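Local coordinates for protein transcriptional regulator (Streptococcus thermophilus LMD-9, PDB 5JUF) that probably activates competence genes as the DNA-binding receptor of the ComRS cell-to-cell signalling system, pairing a helix-turn-helix domain with a tetratricopeptide-repeat domain, at residues 1-4 with 5-9; 59-63 with 64-68. One frame throughout, in Å; residues are numbered along the deposited sequence.

Contact 1 (1-4 with 5-9)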
loop_
_atom_site.group_PDB
_atom_site.type_symbol
_atom_site.label_atom_id
_atom_site.label_comp_id
_atom_site.label_asym_id
_atom_site.label_seq_id
_atom_site.Cartn_x
_atom_site.Cartn_y
_atom_site.Cartn_z
ATOM N N MET A 1 19.205 10.981 23.844
ATOM C CA MET A 1 19.230 11.638 22.543
ATOM C C MET A 1 19.678 10.645 21.485
ATOM O O MET A 1 20.674 9.957 21.659
ATOM C CB MET A 1 20.159 12.855 22.566
ATOM C CG MET A 1 20.145 13.693 21.291
ATOM S SD MET A 1 20.986 15.269 21.535
ATOM C CE MET A 1 20.585 16.149 20.028
ATOM N N ASN A 2 18.942 10.565 20.388
ATOM C CA ASN A 2 19.277 9.646 19.312
ATOM C C ASN A 2 19.424 10.422 17.995
ATOM O O ASN A 2 19.466 11.660 17.968
ATOM C CB ASN A 2 18.226 8.531 19.222
ATOM C CG ASN A 2 16.803 9.063 19.026
ATOM O OD1 ASN A 2 16.591 10.114 18.415
ATOM N ND2 ASN A 2 15.819 8.325 19.544
ATOM N N LEU A 3 19.502 9.668 16.898
ATOM C CA LEU A 3 19.624 10.268 15.574
ATOM C C LEU A 3 18.448 11.193 15.274
ATOM O O LEU A 3 18.633 12.308 14.769
ATOM C CB LEU A 3 19.722 9.156 14.529
ATOM C CG LEU A 3 19.876 9.508 13.057
ATOM C CD1 LEU A 3 21.134 10.305 12.866
ATOM C CD2 LEU A 3 19.916 8.226 12.233
ATOM N N LYS A 4 17.230 10.738 15.577
ATOM C CA LYS A 4 16.042 11.537 15.293
ATOM C C LYS A 4 16.085 12.871 16.037
ATOM O O LYS A 4 15.812 13.924 15.449
ATOM C CB LYS A 4 14.791 10.715 15.641
ATOM C CG LYS A 4 14.609 9.502 14.716
ATOM C CD LYS A 4 13.480 8.553 15.115
ATOM C CE LYS A 4 13.431 7.332 14.161
ATOM N NZ LYS A 4 12.569 6.203 14.690
ATOM N N ASP A 5 16.480 12.849 17.319
ATOM C CA ASP A 5 16.569 14.079 18.107
ATOM C C ASP A 5 17.599 15.050 17.536
ATOM O O ASP A 5 17.386 16.265 17.540
ATOM C CB ASP A 5 16.948 13.764 19.560
ATOM C CG ASP A 5 15.929 12.897 20.275
ATOM O OD1 ASP A 5 14.727 12.988 19.971
ATOM O OD2 ASP A 5 16.343 12.129 21.167
ATOM N N SER A 6 18.753 14.535 17.097
ATOM C CA SER A 6 19.854 15.408 16.692
ATOM C C SER A 6 19.512 16.160 15.410
ATOM O O SER A 6 19.676 17.385 15.324
ATOM C CB SER A 6 21.125 14.570 16.514
ATOM O OG SER A 6 22.208 15.365 16.074
ATOM N N ILE A 7 19.030 15.435 14.408
ATOM C CA ILE A 7 18.616 16.041 13.145
ATOM C C ILE A 7 17.433 16.976 13.352
ATOM O O ILE A 7 17.400 18.086 12.801
ATOM C CB ILE A 7 18.293 14.930 12.136
ATOM C CG1 ILE A 7 19.588 14.211 11.736
ATOM C CG2 ILE A 7 17.552 15.468 10.929
ATOM C CD1 ILE A 7 19.316 12.903 11.011
ATOM N N GLY A 8 16.436 16.540 14.125
ATOM C CA GLY A 8 15.277 17.390 14.363
ATOM C C GLY A 8 15.648 18.709 15.012
ATOM O O GLY A 8 15.165 19.772 14.607
ATOM N N LEU A 9 16.526 18.661 16.016
ATOM C CA LEU A 9 16.956 19.883 16.683
ATOM C C LEU A 9 17.689 20.812 15.726
ATOM O O LEU A 9 17.501 22.035 15.770
ATOM C CB LEU A 9 17.844 19.545 17.881
ATOM C CG LEU A 9 18.281 20.785 18.664
ATOM C CD1 LEU A 9 17.068 21.538 19.213
ATOM C CD2 LEU A 9 19.249 20.427 19.784
#

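Contact 2 (59-63 with 64-68)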
loop_
_atom_site.group_PDB
_atom_site.type_symbol
_atom_site.label_atom_id
_atom_site.label_comp_id
_atom_site.label_asym_id
_atom_site.label_seq_id
_atom_site.Cartn_x
_atom_site.Cartn_y
_atom_site.Cartn_z
ATOM N N LEU A 59 15.347 25.702 3.499
ATOM C CA LEU A 59 16.224 26.429 4.410
ATOM C C LEU A 59 17.458 27.001 3.726
ATOM O O LEU A 59 18.218 27.741 4.366
ATOM C CB LEU A 59 16.661 25.528 5.573
ATOM C CG LEU A 59 15.513 25.148 6.503
ATOM C CD1 LEU A 59 15.995 24.196 7.572
ATOM C CD2 LEU A 59 14.878 26.411 7.136
ATOM N N GLY A 60 17.656 26.724 2.444
ATOM C CA GLY A 60 18.894 27.129 1.805
ATOM C C GLY A 60 20.119 26.479 2.408
ATOM O O GLY A 60 21.177 27.109 2.491
ATOM N N LYS A 61 20.001 25.236 2.847
ATOM C CA LYS A 61 21.100 24.486 3.422
ATOM C C LYS A 61 21.372 23.264 2.550
ATOM O O LYS A 61 20.513 22.835 1.774
ATOM C CB LYS A 61 20.767 24.063 4.865
ATOM C CG LYS A 61 20.830 25.203 5.881
ATOM C CD LYS A 61 22.282 25.475 6.268
ATOM C CE LYS A 61 22.418 26.637 7.228
ATOM N NZ LYS A 61 21.982 27.910 6.598
ATOM N N SER A 62 22.573 22.706 2.664
ATOM C CA SER A 62 22.794 21.406 2.051
ATOM C C SER A 62 22.334 20.314 3.006
ATOM O O SER A 62 22.241 20.520 4.220
ATOM C CB SER A 62 24.268 21.195 1.696
ATOM O OG SER A 62 25.044 21.105 2.874
ATOM N N MET A 63 22.029 19.142 2.440
ATOM C CA MET A 63 21.744 17.993 3.290
ATOM C C MET A 63 22.922 17.691 4.205
ATOM O O MET A 63 22.724 17.310 5.366
ATOM C CB MET A 63 21.384 16.776 2.436
ATOM C CG MET A 63 19.994 16.870 1.807
ATOM S SD MET A 63 19.385 15.316 1.123
ATOM C CE MET A 63 20.680 14.945 -0.054
ATOM N N THR A 64 24.147 17.913 3.718
ATOM C CA THR A 64 25.334 17.686 4.530
ATOM C C THR A 64 25.313 18.547 5.785
ATOM O O THR A 64 25.589 18.065 6.891
ATOM C CB THR A 64 26.589 17.982 3.705
ATOM O OG1 THR A 64 26.593 17.171 2.524
ATOM C CG2 THR A 64 27.838 17.700 4.519
ATOM N N GLU A 65 25.009 19.836 5.628
ATOM C CA GLU A 65 24.935 20.727 6.779
ATOM C C GLU A 65 23.897 20.242 7.781
ATOM O O GLU A 65 24.159 20.198 8.987
ATOM C CB GLU A 65 24.608 22.147 6.322
ATOM C CG GLU A 65 25.743 22.825 5.579
ATOM C CD GLU A 65 25.335 24.161 4.995
ATOM O OE1 GLU A 65 24.444 24.180 4.126
ATOM O OE2 GLU A 65 25.897 25.193 5.412
ATOM N N LEU A 66 22.707 19.873 7.300
ATOM C CA LEU A 66 21.669 19.423 8.217
ATOM C C LEU A 66 22.023 18.104 8.884
ATOM O O LEU A 66 21.486 17.797 9.953
ATOM C CB LEU A 66 20.322 19.296 7.489
ATOM C CG LEU A 66 19.688 20.584 6.941
ATOM C CD1 LEU A 66 18.262 20.321 6.451
ATOM C CD2 LEU A 66 19.695 21.680 7.992
ATOM N N LEU A 67 22.897 17.310 8.277
ATOM C CA LEU A 67 23.275 16.031 8.862
ATOM C C LEU A 67 24.468 16.144 9.795
ATOM O O LEU A 67 24.551 15.391 10.772
ATOM C CB LEU A 67 23.581 15.020 7.752
ATOM C CG LEU A 67 22.302 14.584 7.027
ATOM C CD1 LEU A 67 22.599 13.639 5.894
ATOM C CD2 LEU A 67 21.332 13.957 8.011
ATOM N N ASP A 68 25.371 17.089 9.531
ATOM C CA ASP A 68 26.657 17.152 10.212
ATOM C C ASP A 68 27.318 15.784 10.115
ATOM O O ASP A 68 27.558 15.289 9.010
ATOM C CB ASP A 68 26.491 17.594 11.668
ATOM C CG ASP A 68 27.771 18.168 12.262
ATOM O OD1 ASP A 68 28.873 17.918 11.713
ATOM O OD2 ASP A 68 27.664 18.878 13.287
#

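Contact 1 (1-4 with 5-9)
Asn2 and Asp5 hold each other twice, in a capping box that opens helix 3-17 almost at the very start of the chain. Asn2 OD1 accepts from Asp5 N at 2.9 Å, the donor lying nearly along the C=O axis. With chi1 at 57°, Asn2 CG stands between the backbone N and C, and the amide oxygen is turned to meet Asp5 N. In return Asn2 N donates to Asp5 OD2 at 3.1 Å, coming from above the carboxylate plane. The two side chains cross at about a right angle, yet their flat end groups are only 19° from parallel. The extended, poorly ordered Met1 runs past Asp5 in the opposite direction, its CG 3.6 Å from Asp5 CB. On another side of the turn Leu3 and Ile7 lie alongside each other, pointing the same way, with Leu3 CD1 3.7 Å from Ile7 CD1; Asp70 borders both. Lys4 NZ donates to the backbone oxygen of Phe112 and makes a cation-pi contact with that ring, while Ser6 OG bonds to Asp70. The box gives the amide hydrogens of Asn2 and Asp5 side-chain acceptors, and the N-H of Asn2 and the positive helix end probably stabilise the Asp5 carboxylate as an anion; poorly ordered Met1 N, 4.1 Å from Asp5 OD2 and beyond salt-bridge range, can add only weakly.

Contact 2 (59-63 with 64-68)
Ser62 and Glu65 form a capping box that starts the short helix 63-67, within the helix-turn-helix region and just after a Schellman motif at Gly60 has ended helix 49-59. The tightly packed part is the buried face, where Leu66 packs on Ile55 and Ala56 of helix 49-59 and Leu67 touches Leu52 of that helix and Ile7 of helix 3-17. Between the two segments themselves the apolar packing is thin: Leu59 CD1 comes no closer than 4.5 Å to Leu66 CD2, and Lys61 CB approaches that methyl at 4.1 Å.

The solvent side, where Thr64 and Glu65 are exposed, carries the box, closely bonded though little packed. Glu65 N donates to Ser62 OG at 3.0 Å, and Ser62 N returns a nearly straight bond (171°) to Glu65 OE1 at 2.8 Å, using the anti lone pair of that oxygen. A chi1 of 67° turns the serine OG to the amide of Glu65; the hydroxyl also gives a long, weak bond to the same OE1. Behind the box, Leu66 N and Leu67 N bond back to the carbonyl oxygens of Ser62 and Met63. Lys61 crosses Glu65 at about a right angle, and its NZ forms a salt bridge with Glu14 rather than with Glu65. A kink at chi2 (-79°) brings the lysine's aliphatic part to the carboxylate instead, with Lys61 CD 3.3 Å from Glu65 OE1.

Contacts 1 and 2 are two helix starts of the same kind, each a capping box, one opening helix 3-17 and the other helix 63-67. Their centres are about 14 Å apart, and they touch where Ile7 CD1 packs 3.8 Å from Leu67 CD2, joining the first helix of the chain to this short later one. Arg10, about one turn beyond Ile7, adds a polar tie by bonding the carbonyl oxygen of Leu66, so that helix 3-17 supplies both Arg10 and Glu14 as polar partners of residues 59-68. Both contacts lie on the same side of the chain's centre, their own centres about 28 and 31 Å from it, at the helix-turn-helix end of the molecule.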